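Long-range contacts in xylulose kinase (Escherichia coli, PDB 2ITM), which phosphorylates D-xylulose to D-xylulose 5-phosphate at the expense of ATP, and accepts 1-deoxy-D-xylulose less efficiently: residues S289-A294 against Y371-G376; P387-L392 against Q413-T418; R398-R403 against Q453-D458; L406-G411 against A459-A464. All coordinates share one frame; numbering follows the deposited sequence.

Interaction 1: S289-A294 against Y371-G376; sequences SVMLSA and YALADG
Met291 lies against the turn of helix made by Leu373 and Gly376, its methyl end doing most of the touching. CE sits 3.4 Å from the backbone O of Leu373 and 3.7 Å from CA of Gly376. The thioether is folded rather than extended, bent at chi2 (-68°) and again at chi3, which carries the methyl group down to the helix backbone. Gly376 suits this approach, since a beta carbon there would run into CE.

Leu373 answers from the helix with its two methyl groups. CD2 lies 4.2 Å from CB of Met291 and close to CB of Leu292, whereas CD1 reaches CB of Ala294, also at 4.2 Å. A little farther along, Leu292 CD1 meets Ala372 CB at 3.6 Å. These contacts are apolar, and no direct hydrogen bond crosses between the segments. A water at the Gly376 end makes the polar link: it donates to Gly376 O (2.9 Å) and is also hydrogen-bonded to Ser289 OG.

The next shell holds both partners in place. Met291 is tied by backbone bonds to Gly257 of the neighbouring strand, and Ser293 OG bonds to Thr255 O just before helix 294-304 begins. Leu253 and Trp402 pack on both Leu373 and Ala294, while Pro331 lies against Leu292 and Ala372. The contact therefore seats helix 358-381 against strand 285-291 and the residues that follow it, a helix-on-sheet layer of the C-terminal FGGY domain, whose family belongs to the actin-like ATPase clan.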
loop_
_atom_site.group_PDB
_atom_site.type_symbol
_atom_site.label_atom_id
_atom_site.label_comp_id
_atom_site.label_asym_id
_atom_site.label_seq_id
_atom_site.Cartn_x
_atom_site.Cartn_y
_atom_site.Cartn_z
ATOM N N SER A 289 21.629 14.873 -11.623
ATOM C CA SER A 289 20.651 13.819 -11.538
ATOM C C SER A 289 19.413 14.326 -10.840
ATOM O O SER A 289 19.500 14.972 -9.809
ATOM C CB SER A 289 21.227 12.625 -10.794
ATOM O OG SER A 289 20.301 11.580 -10.748
ATOM N N VAL A 290 18.260 14.036 -11.418
ATOM C CA VAL A 290 17.013 14.282 -10.739
ATOM C C VAL A 290 16.961 13.460 -9.463
ATOM O O VAL A 290 17.333 12.302 -9.445
ATOM C CB VAL A 290 15.797 14.032 -11.618
ATOM C CG1 VAL A 290 14.538 14.336 -10.874
ATOM C CG2 VAL A 290 15.864 14.882 -12.840
ATOM N N MET A 291 16.525 14.091 -8.392
ATOM C CA MET A 291 16.383 13.421 -7.121
ATOM C C MET A 291 14.975 13.577 -6.621
ATOM O O MET A 291 14.230 14.400 -7.117
ATOM C CB MET A 291 17.363 13.995 -6.119
ATOM C CG MET A 291 18.811 13.853 -6.549
ATOM S SD MET A 291 19.391 12.172 -6.561
ATOM C CE MET A 291 20.323 12.156 -5.084
ATOM N N LEU A 292 14.612 12.779 -5.629
ATOM C CA LEU A 292 13.384 12.986 -4.878
ATOM C C LEU A 292 13.347 14.411 -4.340
ATOM O O LEU A 292 14.371 14.993 -4.024
ATOM C CB LEU A 292 13.210 11.955 -3.758
ATOM C CG LEU A 292 12.939 10.510 -4.152
ATOM C CD1 LEU A 292 13.471 9.581 -3.115
ATOM C CD2 LEU A 292 11.481 10.240 -4.410
ATOM N N SER A 293 12.144 14.952 -4.251
ATOM C CA SER A 293 11.904 16.177 -3.520
ATOM C C SER A 293 11.729 15.844 -2.049
ATOM O O SER A 293 10.632 15.598 -1.599
ATOM C CB SER A 293 10.657 16.885 -4.041
ATOM O OG SER A 293 10.689 16.994 -5.443
ATOM N N ALA A 294 12.831 15.839 -1.314
ATOM C CA ALA A 294 12.823 15.500 0.101
ATOM C C ALA A 294 11.861 16.420 0.820
ATOM O O ALA A 294 11.297 16.072 1.850
ATOM C CB ALA A 294 14.182 15.664 0.657
ATOM N N TYR A 371 17.855 6.751 2.374
ATOM C CA TYR A 371 18.534 5.675 1.672
ATOM C C TYR A 371 18.582 5.925 0.163
ATOM O O TYR A 371 19.606 5.735 -0.468
ATOM C CB TYR A 371 17.874 4.330 1.959
ATOM C CG TYR A 371 17.914 3.864 3.396
ATOM C CD1 TYR A 371 18.971 4.169 4.233
ATOM C CD2 TYR A 371 16.883 3.117 3.909
ATOM C CE1 TYR A 371 18.988 3.746 5.531
ATOM C CE2 TYR A 371 16.890 2.690 5.205
ATOM C CZ TYR A 371 17.941 3.003 6.015
ATOM O OH TYR A 371 17.924 2.560 7.297
ATOM N N ALA A 372 17.446 6.342 -0.383
ATOM C CA ALA A 372 17.327 6.728 -1.776
ATOM C C ALA A 372 18.301 7.839 -2.181
ATOM O O ALA A 372 19.032 7.707 -3.146
ATOM C CB ALA A 372 15.912 7.123 -2.081
ATOM N N LEU A 373 18.301 8.919 -1.413
ATOM C CA LEU A 373 19.149 10.061 -1.685
ATOM C C LEU A 373 20.636 9.718 -1.674
ATOM O O LEU A 373 21.387 10.195 -2.497
ATOM C CB LEU A 373 18.851 11.198 -0.712
ATOM C CG LEU A 373 17.476 11.863 -0.808
ATOM C CD1 LEU A 373 17.264 12.870 0.282
ATOM C CD2 LEU A 373 17.220 12.459 -2.174
ATOM N N ALA A 374 21.045 8.884 -0.728
ATOM C CA ALA A 374 22.432 8.468 -0.604
ATOM C C ALA A 374 22.893 7.628 -1.788
ATOM O O ALA A 374 23.984 7.818 -2.297
ATOM C CB ALA A 374 22.641 7.722 0.683
ATOM N N ASP A 375 22.052 6.695 -2.209
ATOM C CA ASP A 375 22.325 5.886 -3.381
ATOM C C ASP A 375 22.419 6.782 -4.599
ATOM O O ASP A 375 23.248 6.573 -5.473
ATOM C CB ASP A 375 21.221 4.851 -3.591
ATOM C CG ASP A 375 21.411 3.601 -2.756
ATOM O OD1 ASP A 375 22.545 3.318 -2.333
ATOM O OD2 ASP A 375 20.468 2.853 -2.486
ATOM N N GLY A 376 21.542 7.781 -4.642
ATOM C CA GLY A 376 21.515 8.747 -5.722
ATOM C C GLY A 376 22.825 9.490 -5.861
ATOM O O GLY A 376 23.394 9.600 -6.948
HETATM O O HOH W 1 21.885 9.448 -9.370
#

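Interaction 2: P387-L392 against Q413-T418; sequences PQSVTL and QLDYRT
Val390, Thr391 and Leu392 pair in parallel with Leu414, Asp415 and Tyr416, and backbone bonds set the register. Val390 N donates to Gln413 O at 3.0 Å, nearly straight at 170°. Asp415 N returns a bond to Val390 O, Leu392 N follows with one to Asp415 O (2.9 Å), and a weak bond from Arg417 N to Leu392 O ends the ladder. Strands 390-393 and 414-417 are the two strands of a right-handed beta-alpha-beta crossover through helix 400-410, within the mixed sheet of the C-terminal FGGY domain.

Side-chain polar contacts gather on the face of Thr391 and Asp415. Arg417, extended from CG to NE, crosses Thr391 at about a right angle and gives NE to OG1 at 3.2 Å, with the hydroxyl oxygen near the guanidinium plane. Ser389 OG points at Gln413 OE1 over a doubtfully short distance, and Asp415 OD1 faces Ser454 OG on the next strand, likewise too close to be trusted in detail.

Apolar contacts fill the other face, that of Val390, Leu392 and Leu414. Leu392 CD2 rests 3.9 Å from Leu414 CB, and Leu414 CD2 reaches Val390 CB at 4.0 Å; Leu406 and Ala407 of the connecting helix pack on Leu414.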
loop_
_atom_site.group_PDB
_atom_site.type_symbol
_atom_site.label_atom_id
_atom_site.label_comp_id
_atom_site.label_asym_id
_atom_site.label_seq_id
_atom_site.Cartn_x
_atom_site.Cartn_y
_atom_site.Cartn_z
ATOM N N PRO A 387 33.412 14.939 -3.722
ATOM C CA PRO A 387 33.191 16.174 -2.979
ATOM C C PRO A 387 33.872 16.163 -1.614
ATOM O O PRO A 387 33.896 15.139 -0.958
ATOM C CB PRO A 387 31.673 16.223 -2.832
ATOM C CG PRO A 387 31.219 14.857 -3.033
ATOM C CD PRO A 387 32.165 14.202 -3.963
ATOM N N GLN A 388 34.410 17.289 -1.215
ATOM C CA GLN A 388 34.840 17.478 0.162
ATOM C C GLN A 388 33.649 17.654 1.073
ATOM O O GLN A 388 33.634 17.202 2.209
ATOM C CB GLN A 388 35.703 18.720 0.282
ATOM C CG GLN A 388 36.785 18.868 -0.749
ATOM C CD GLN A 388 37.506 20.189 -0.615
ATOM O OE1 GLN A 388 37.734 20.659 0.490
ATOM N NE2 GLN A 388 37.854 20.787 -1.729
ATOM N N SER A 389 32.652 18.349 0.556
ATOM C CA SER A 389 31.393 18.494 1.236
ATOM C C SER A 389 30.278 18.564 0.215
ATOM O O SER A 389 30.526 18.772 -0.949
ATOM C CB SER A 389 31.402 19.750 2.103
ATOM O OG SER A 389 31.204 19.433 3.459
ATOM N N VAL A 390 29.060 18.393 0.686
ATOM C CA VAL A 390 27.901 18.632 -0.120
ATOM C C VAL A 390 27.074 19.754 0.479
ATOM O O VAL A 390 26.623 19.665 1.593
ATOM C CB VAL A 390 27.068 17.362 -0.274
ATOM C CG1 VAL A 390 25.725 17.671 -0.861
ATOM C CG2 VAL A 390 27.793 16.367 -1.119
ATOM N N THR A 391 26.913 20.811 -0.293
ATOM C CA THR A 391 25.988 21.846 0.044
ATOM C C THR A 391 24.561 21.390 0.053
ATOM O O THR A 391 24.091 20.784 -0.892
ATOM C CB THR A 391 26.178 23.068 -0.851
ATOM O OG1 THR A 391 27.127 23.943 -0.253
ATOM C CG2 THR A 391 24.940 23.903 -0.858
ATOM N N LEU A 392 23.866 21.697 1.126
ATOM C CA LEU A 392 22.541 21.176 1.351
ATOM C C LEU A 392 21.582 22.339 1.536
ATOM O O LEU A 392 21.685 23.089 2.470
ATOM C CB LEU A 392 22.558 20.276 2.577
ATOM C CG LEU A 392 21.341 19.445 2.937
ATOM C CD1 LEU A 392 20.876 18.554 1.815
ATOM C CD2 LEU A 392 21.633 18.646 4.150
ATOM N N GLN A 413 29.785 14.579 4.552
ATOM C CA GLN A 413 29.647 15.843 5.259
ATOM C C GLN A 413 28.648 16.773 4.577
ATOM O O GLN A 413 28.822 17.161 3.427
ATOM C CB GLN A 413 30.999 16.532 5.395
ATOM C CG GLN A 413 30.911 17.932 5.989
ATOM C CD GLN A 413 32.249 18.620 6.094
ATOM O OE1 GLN A 413 32.440 19.703 5.553
ATOM N NE2 GLN A 413 33.169 18.003 6.794
ATOM N N LEU A 414 27.596 17.141 5.289
ATOM C CA LEU A 414 26.570 18.000 4.704
ATOM C C LEU A 414 26.567 19.405 5.291
ATOM O O LEU A 414 26.265 19.602 6.464
ATOM C CB LEU A 414 25.192 17.330 4.839
ATOM C CG LEU A 414 25.103 15.875 4.397
ATOM C CD1 LEU A 414 23.760 15.314 4.655
ATOM C CD2 LEU A 414 25.500 15.748 2.985
ATOM N N ASP A 415 26.904 20.374 4.451
ATOM C CA ASP A 415 26.956 21.786 4.824
ATOM C C ASP A 415 25.597 22.461 4.616
ATOM O O ASP A 415 25.183 22.731 3.466
ATOM C CB ASP A 415 27.963 22.538 3.966
ATOM C CG ASP A 415 29.394 22.118 4.222
ATOM O OD1 ASP A 415 29.720 21.761 5.364
ATOM O OD2 ASP A 415 30.202 22.163 3.282
ATOM N N TYR A 416 24.908 22.748 5.708
ATOM C CA TYR A 416 23.646 23.456 5.636
ATOM C C TYR A 416 23.844 24.952 5.465
ATOM O O TYR A 416 24.558 25.591 6.224
ATOM C CB TYR A 416 22.800 23.186 6.864
ATOM C CG TYR A 416 21.415 23.754 6.790
ATOM C CD1 TYR A 416 20.640 23.595 5.663
ATOM C CD2 TYR A 416 20.881 24.450 7.848
ATOM C CE1 TYR A 416 19.379 24.108 5.597
ATOM C CE2 TYR A 416 19.621 24.962 7.788
ATOM C CZ TYR A 416 18.874 24.793 6.662
ATOM O OH TYR A 416 17.607 25.307 6.613
ATOM N N ARG A 417 23.198 25.501 4.451
ATOM C CA ARG A 417 23.215 26.929 4.228
ATOM C C ARG A 417 21.800 27.452 4.003
ATOM O O ARG A 417 20.908 26.697 3.645
ATOM C CB ARG A 417 24.102 27.245 3.031
ATOM C CG ARG A 417 25.421 26.521 3.013
ATOM C CD ARG A 417 26.254 26.831 1.802
ATOM N NE ARG A 417 27.581 26.242 1.857
ATOM C CZ ARG A 417 28.631 26.810 2.420
ATOM N NH1 ARG A 417 28.526 27.988 2.999
ATOM N NH2 ARG A 417 29.795 26.190 2.415
ATOM N N THR A 418 21.605 28.746 4.222
ATOM C CA THR A 418 20.335 29.405 3.946
ATOM C C THR A 418 20.395 30.254 2.693
ATOM O O THR A 418 21.443 30.754 2.328
ATOM C CB THR A 418 19.924 30.289 5.126
ATOM O OG1 THR A 418 21.087 30.692 5.847
ATOM C CG2 THR A 418 19.144 29.494 6.130
HETATM O O HOH W 2 31.558 15.023 2.125
#

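Interaction 3: R398-R403 against Q453-D458; sequences RSEYWR and QSHLPD
His455 and Arg403 meet twice, once over a ring face and once through nitrogen atoms. CB of Arg403 stands over the imidazole, 3.8 Å from its centroid and 19° off the normal, a CH-pi contact. The arginine chain then turns at chi3 (-58°) and brings NE back to His455 NE2 at 3.1 Å. This hydrogen bond is not ideal, because NE lies well out of the imidazole plane, and the guanidinium and ring planes are 66° apart. Since NE2 is the acceptor, it carries no proton in this bond, so the histidine is probably neutral.

Helix 400-410, the connection of a beta-alpha-beta unit, is thus joined to strand 451-455, the last strand on this side of the C-terminal domain's mixed sheet and antiparallel to strand 414-417. Ser399 caps the helix start weakly, its OG accepting from Trp402 N.

Gln453, extended from the strand, adds a second acceptor: its OE1 takes a bond from Arg403 NH2 at 3.2 Å, lying in the guanidinium plane. NH1, the remaining nitrogen of the group, is bonded to Ala397 O, with a weaker bond to Arg398 O, while Tyr416 makes a cation-pi contact with the arginine. Replacing Arg403 by leucine would probably leave Gln453 OE1 and His455 NE2 without their donor and weaken the tie between helix and strand. Beside this cluster, Glu400 crosses Gln453 at about a right angle, and its CG comes within 4.2 Å of His455 CE1.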
loop_
_atom_site.group_PDB
_atom_site.type_symbol
_atom_site.label_atom_id
_atom_site.label_comp_id
_atom_site.label_asym_id
_atom_site.label_seq_id
_atom_site.Cartn_x
_atom_site.Cartn_y
_atom_site.Cartn_z
ATOM N N ARG A 398 15.538 21.505 6.141
ATOM C CA ARG A 398 15.374 22.395 7.262
ATOM C C ARG A 398 15.593 21.704 8.610
ATOM O O ARG A 398 16.166 22.299 9.518
ATOM C CB ARG A 398 14.044 23.137 7.194
ATOM C CG ARG A 398 12.828 22.275 7.526
ATOM C CD ARG A 398 11.567 22.619 6.731
ATOM N NE ARG A 398 10.459 23.030 7.588
ATOM C CZ ARG A 398 9.174 22.920 7.274
ATOM N NH1 ARG A 398 8.809 22.401 6.112
ATOM N NH2 ARG A 398 8.248 23.335 8.133
ATOM N N SER A 399 15.180 20.446 8.726
ATOM C CA SER A 399 15.347 19.687 9.958
ATOM C C SER A 399 16.787 19.308 10.290
ATOM O O SER A 399 17.472 18.672 9.505
ATOM C CB SER A 399 14.455 18.454 9.957
ATOM O OG SER A 399 14.573 17.732 11.157
ATOM N N GLU A 400 17.233 19.719 11.469
ATOM C CA GLU A 400 18.542 19.348 11.985
ATOM C C GLU A 400 18.684 17.847 12.177
ATOM O O GLU A 400 19.683 17.254 11.815
ATOM C CB GLU A 400 18.784 20.059 13.311
ATOM C CG GLU A 400 20.070 19.695 14.017
ATOM C CD GLU A 400 20.126 20.273 15.418
ATOM O OE1 GLU A 400 19.081 20.290 16.090
ATOM O OE2 GLU A 400 21.209 20.708 15.839
ATOM N N TYR A 401 17.662 17.238 12.748
ATOM C CA TYR A 401 17.649 15.806 12.924
ATOM C C TYR A 401 17.882 15.079 11.611
ATOM O O TYR A 401 18.683 14.165 11.543
ATOM C CB TYR A 401 16.343 15.349 13.551
ATOM C CG TYR A 401 16.299 13.863 13.762
ATOM C CD1 TYR A 401 17.333 13.213 14.406
ATOM C CD2 TYR A 401 15.241 13.108 13.300
ATOM C CE1 TYR A 401 17.309 11.869 14.598
ATOM C CE2 TYR A 401 15.208 11.754 13.482
ATOM C CZ TYR A 401 16.250 11.137 14.131
ATOM O OH TYR A 401 16.238 9.783 14.328
ATOM N N TRP A 402 17.176 15.490 10.568
ATOM C CA TRP A 402 17.203 14.751 9.342
ATOM C C TRP A 402 18.489 14.950 8.584
ATOM O O TRP A 402 19.043 14.033 8.032
ATOM C CB TRP A 402 16.012 15.079 8.460
ATOM C CG TRP A 402 15.881 14.124 7.321
ATOM C CD1 TRP A 402 15.834 12.766 7.393
ATOM C CD2 TRP A 402 15.813 14.447 5.941
ATOM N NE1 TRP A 402 15.732 12.221 6.142
ATOM C CE2 TRP A 402 15.718 13.235 5.227
ATOM C CE3 TRP A 402 15.819 15.639 5.224
ATOM C CZ2 TRP A 402 15.626 13.190 3.851
ATOM C CZ3 TRP A 402 15.728 15.585 3.867
ATOM C CH2 TRP A 402 15.633 14.370 3.189
ATOM N N ARG A 403 18.976 16.178 8.605
ATOM C CA ARG A 403 20.253 16.509 8.012
ATOM C C ARG A 403 21.352 15.614 8.554
ATOM O O ARG A 403 22.214 15.156 7.813
ATOM C CB ARG A 403 20.598 17.974 8.269
ATOM C CG ARG A 403 19.826 18.988 7.423
ATOM C CD ARG A 403 20.504 20.328 7.305
ATOM N NE ARG A 403 20.733 20.913 8.617
ATOM C CZ ARG A 403 19.837 21.598 9.304
ATOM N NH1 ARG A 403 18.632 21.801 8.819
ATOM N NH2 ARG A 403 20.146 22.079 10.492
ATOM N N GLN A 453 25.324 25.313 9.418
ATOM C CA GLN A 453 25.740 24.182 10.238
ATOM C C GLN A 453 26.338 23.086 9.371
ATOM O O GLN A 453 25.814 22.767 8.316
ATOM C CB GLN A 453 24.563 23.617 11.040
ATOM C CG GLN A 453 24.926 22.413 11.926
ATOM C CD GLN A 453 23.767 21.850 12.708
ATOM O OE1 GLN A 453 22.620 22.165 12.440
ATOM N NE2 GLN A 453 24.067 21.010 13.676
ATOM N N SER A 454 27.439 22.517 9.831
ATOM C CA SER A 454 28.106 21.451 9.116
ATOM C C SER A 454 27.939 20.097 9.831
ATOM O O SER A 454 28.286 19.954 10.990
ATOM C CB SER A 454 29.582 21.768 8.959
ATOM O OG SER A 454 29.858 22.290 7.682
ATOM N N HIS A 455 27.415 19.117 9.111
ATOM C CA HIS A 455 27.100 17.825 9.685
ATOM C C HIS A 455 28.112 16.773 9.301
ATOM O O HIS A 455 28.214 16.406 8.149
ATOM C CB HIS A 455 25.722 17.381 9.259
ATOM C CG HIS A 455 24.625 18.244 9.781
ATOM N ND1 HIS A 455 23.919 17.937 10.920
ATOM C CD2 HIS A 455 24.104 19.399 9.317
ATOM C CE1 HIS A 455 23.015 18.868 11.139
ATOM N NE2 HIS A 455 23.107 19.767 10.181
ATOM N N LEU A 456 28.859 16.289 10.281
ATOM C CA LEU A 456 29.736 15.162 10.049
ATOM C C LEU A 456 29.082 13.846 10.392
ATOM O O LEU A 456 28.370 13.732 11.366
ATOM C CB LEU A 456 31.060 15.323 10.776
ATOM C CG LEU A 456 32.154 16.006 9.974
ATOM C CD1 LEU A 456 32.960 16.878 10.876
ATOM C CD2 LEU A 456 33.040 15.011 9.273
ATOM N N PRO A 457 29.314 12.856 9.550
ATOM C CA PRO A 457 28.817 11.507 9.792
ATOM C C PRO A 457 29.292 10.972 11.129
ATOM O O PRO A 457 30.476 11.004 11.414
ATOM C CB PRO A 457 29.424 10.697 8.646
ATOM C CG PRO A 457 30.180 11.661 7.817
ATOM C CD PRO A 457 30.437 12.867 8.609
ATOM N N ASP A 458 28.363 10.484 11.935
ATOM C CA ASP A 458 28.715 9.723 13.116
ATOM C C ASP A 458 29.139 8.306 12.767
ATOM O O ASP A 458 28.419 7.590 12.103
ATOM C CB ASP A 458 27.579 9.710 14.125
ATOM C CG ASP A 458 27.929 8.954 15.374
ATOM O OD1 ASP A 458 27.521 7.798 15.495
ATOM O OD2 ASP A 458 28.600 9.438 16.289
#

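Interaction 4: L406-G411 against A459-A464; sequences LADISG and AQRYAA
Asp408 and Arg461 face each other with their flat groups turned steeply, the carboxylate and guanidinium planes 77° apart. One oxygen does the work: OD2 lies 3.0 Å from Arg461 NH2 in a salt bridge, with NE equally near. The arginine curls to get there, bent at chi2 and chi3, so that its head comes back to OD2. Here the C-terminal helix 459-479 packs across helix 400-410, the connection of a beta-alpha-beta unit, the axes of the short segments approaching to 7.7 Å at 60°.

Tyr462 meets the backbone instead. Its CG is anti to its own N (chi1 172°), which sends the ring along the end of helix 406-410. Asp408 O lies at the ring edge and takes a CA-H...O contact from Tyr462 CA at 3.1 Å, while CE1 of the ring reaches Gly411 CA at 3.7 Å. A beta carbon on Gly411 would collide with that ring, and its positive phi also favours glycine.

An alanine in place of Arg461 would leave Asp408 OD2 without its cationic mate and is likely to weaken the hold between the helices. Asp408 OD1 meanwhile accepts from Asp458 N. With both oxygens engaged, the carboxylate is probably kept ionised and its rotation fixed.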
loop_
_atom_site.group_PDB
_atom_site.type_symbol
_atom_site.label_atom_id
_atom_site.label_comp_id
_atom_site.label_asym_id
_atom_site.label_seq_id
_atom_site.Cartn_x
_atom_site.Cartn_y
_atom_site.Cartn_z
ATOM N N LEU A 406 20.880 12.118 7.409
ATOM C CA LEU A 406 21.388 12.070 6.045
ATOM C C LEU A 406 22.895 11.931 5.997
ATOM O O LEU A 406 23.433 11.262 5.137
ATOM C CB LEU A 406 20.992 13.321 5.282
ATOM C CG LEU A 406 19.889 13.226 4.243
ATOM C CD1 LEU A 406 18.731 12.461 4.784
ATOM C CD2 LEU A 406 19.461 14.593 3.798
ATOM N N ALA A 407 23.562 12.583 6.928
ATOM C CA ALA A 407 24.994 12.481 7.030
ATOM C C ALA A 407 25.447 11.120 7.548
ATOM O O ALA A 407 26.423 10.565 7.076
ATOM C CB ALA A 407 25.515 13.584 7.899
ATOM N N ASP A 408 24.712 10.592 8.513
ATOM C CA ASP A 408 25.021 9.310 9.115
ATOM C C ASP A 408 24.878 8.194 8.109
ATOM O O ASP A 408 25.734 7.337 7.982
ATOM C CB ASP A 408 24.093 9.066 10.298
ATOM C CG ASP A 408 24.338 10.024 11.459
ATOM O OD1 ASP A 408 25.418 10.630 11.533
ATOM O OD2 ASP A 408 23.493 10.201 12.347
ATOM N N ILE A 409 23.766 8.231 7.387
ATOM C CA ILE A 409 23.459 7.298 6.319
ATOM C C ILE A 409 24.467 7.354 5.191
ATOM O O ILE A 409 24.937 6.333 4.736
ATOM C CB ILE A 409 22.047 7.567 5.776
ATOM C CG1 ILE A 409 21.002 7.033 6.737
ATOM C CG2 ILE A 409 21.866 6.944 4.428
ATOM C CD1 ILE A 409 19.624 7.265 6.298
ATOM N N SER A 410 24.788 8.553 4.738
ATOM C CA SER A 410 25.505 8.734 3.494
ATOM C C SER A 410 27.014 8.671 3.631
ATOM O O SER A 410 27.710 8.405 2.668
ATOM C CB SER A 410 25.104 10.040 2.828
ATOM O OG SER A 410 25.744 11.136 3.419
ATOM N N GLY A 411 27.519 8.946 4.819
ATOM C CA GLY A 411 28.950 9.036 5.014
ATOM C C GLY A 411 29.514 10.338 4.499
ATOM O O GLY A 411 30.703 10.487 4.328
ATOM N N ALA A 459 30.326 7.930 13.216
ATOM C CA ALA A 459 30.969 6.705 12.776
ATOM C C ALA A 459 30.193 5.476 13.207
ATOM O O ALA A 459 30.153 4.485 12.501
ATOM C CB ALA A 459 32.382 6.646 13.292
ATOM N N GLN A 460 29.571 5.563 14.373
ATOM C CA GLN A 460 28.765 4.480 14.909
ATOM C C GLN A 460 27.437 4.301 14.169
ATOM O O GLN A 460 27.091 3.200 13.779
ATOM C CB GLN A 460 28.542 4.652 16.422
ATOM C CG GLN A 460 29.813 4.479 17.280
ATOM C CD GLN A 460 29.567 4.618 18.788
ATOM O OE1 GLN A 460 29.276 5.704 19.271
ATOM N NE2 GLN A 460 29.697 3.516 19.522
ATOM N N ARG A 461 26.707 5.393 13.977
ATOM C CA ARG A 461 25.449 5.355 13.242
ATOM C C ARG A 461 25.623 5.062 11.751
ATOM O O ARG A 461 24.784 4.456 11.157
ATOM C CB ARG A 461 24.663 6.645 13.427
ATOM C CG ARG A 461 24.230 6.941 14.834
ATOM C CD ARG A 461 22.740 7.189 14.992
ATOM N NE ARG A 461 22.165 7.946 13.883
ATOM C CZ ARG A 461 21.120 8.753 13.995
ATOM N NH1 ARG A 461 20.542 8.910 15.175
ATOM N NH2 ARG A 461 20.662 9.414 12.944
ATOM N N TYR A 462 26.730 5.506 11.174
ATOM C CA TYR A 462 27.063 5.159 9.805
ATOM C C TYR A 462 27.188 3.662 9.636
ATOM O O TYR A 462 26.610 3.090 8.732
ATOM C CB TYR A 462 28.331 5.857 9.334
ATOM C CG TYR A 462 28.848 5.405 8.006
ATOM C CD1 TYR A 462 28.273 5.848 6.833
ATOM C CD2 TYR A 462 29.908 4.534 7.910
ATOM C CE1 TYR A 462 28.735 5.439 5.615
ATOM C CE2 TYR A 462 30.373 4.120 6.693
ATOM C CZ TYR A 462 29.779 4.569 5.547
ATOM O OH TYR A 462 30.245 4.153 4.341
ATOM N N ALA A 463 27.947 3.032 10.516
ATOM C CA ALA A 463 28.131 1.595 10.486
ATOM C C ALA A 463 26.823 0.851 10.666
ATOM O O ALA A 463 26.606 -0.178 10.049
ATOM C CB ALA A 463 29.125 1.159 11.515
ATOM N N ALA A 464 25.962 1.383 11.516
ATOM C CA ALA A 464 24.659 0.797 11.769
ATOM C C ALA A 464 23.750 0.895 10.555
ATOM O O ALA A 464 22.851 0.089 10.370
ATOM C CB ALA A 464 24.013 1.451 12.949
#

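Overall arrangement
All four contacts lie in the C-terminal half of the kinase. Helix 400-410 ties them together: it connects the strands of interaction 2 and supplies one side of interactions 3 and 4, whose centres are 11 Å apart. Between these two, Pro457 CB packs 3.4 Å from Ala407 O. Interactions 2 and 3 are neighbours in the sheet, linked by a probable bond from Tyr416 N to Gln453 O. Interaction 1 joins through packing: Trp402 CH2 lies 3.7 Å from Leu373 CD1, and Ile409 touches Tyr371 and Ala374. It also approaches the substrate, with Met291's side chain about 10 Å from D-xylulose and Val290 touching the sugar.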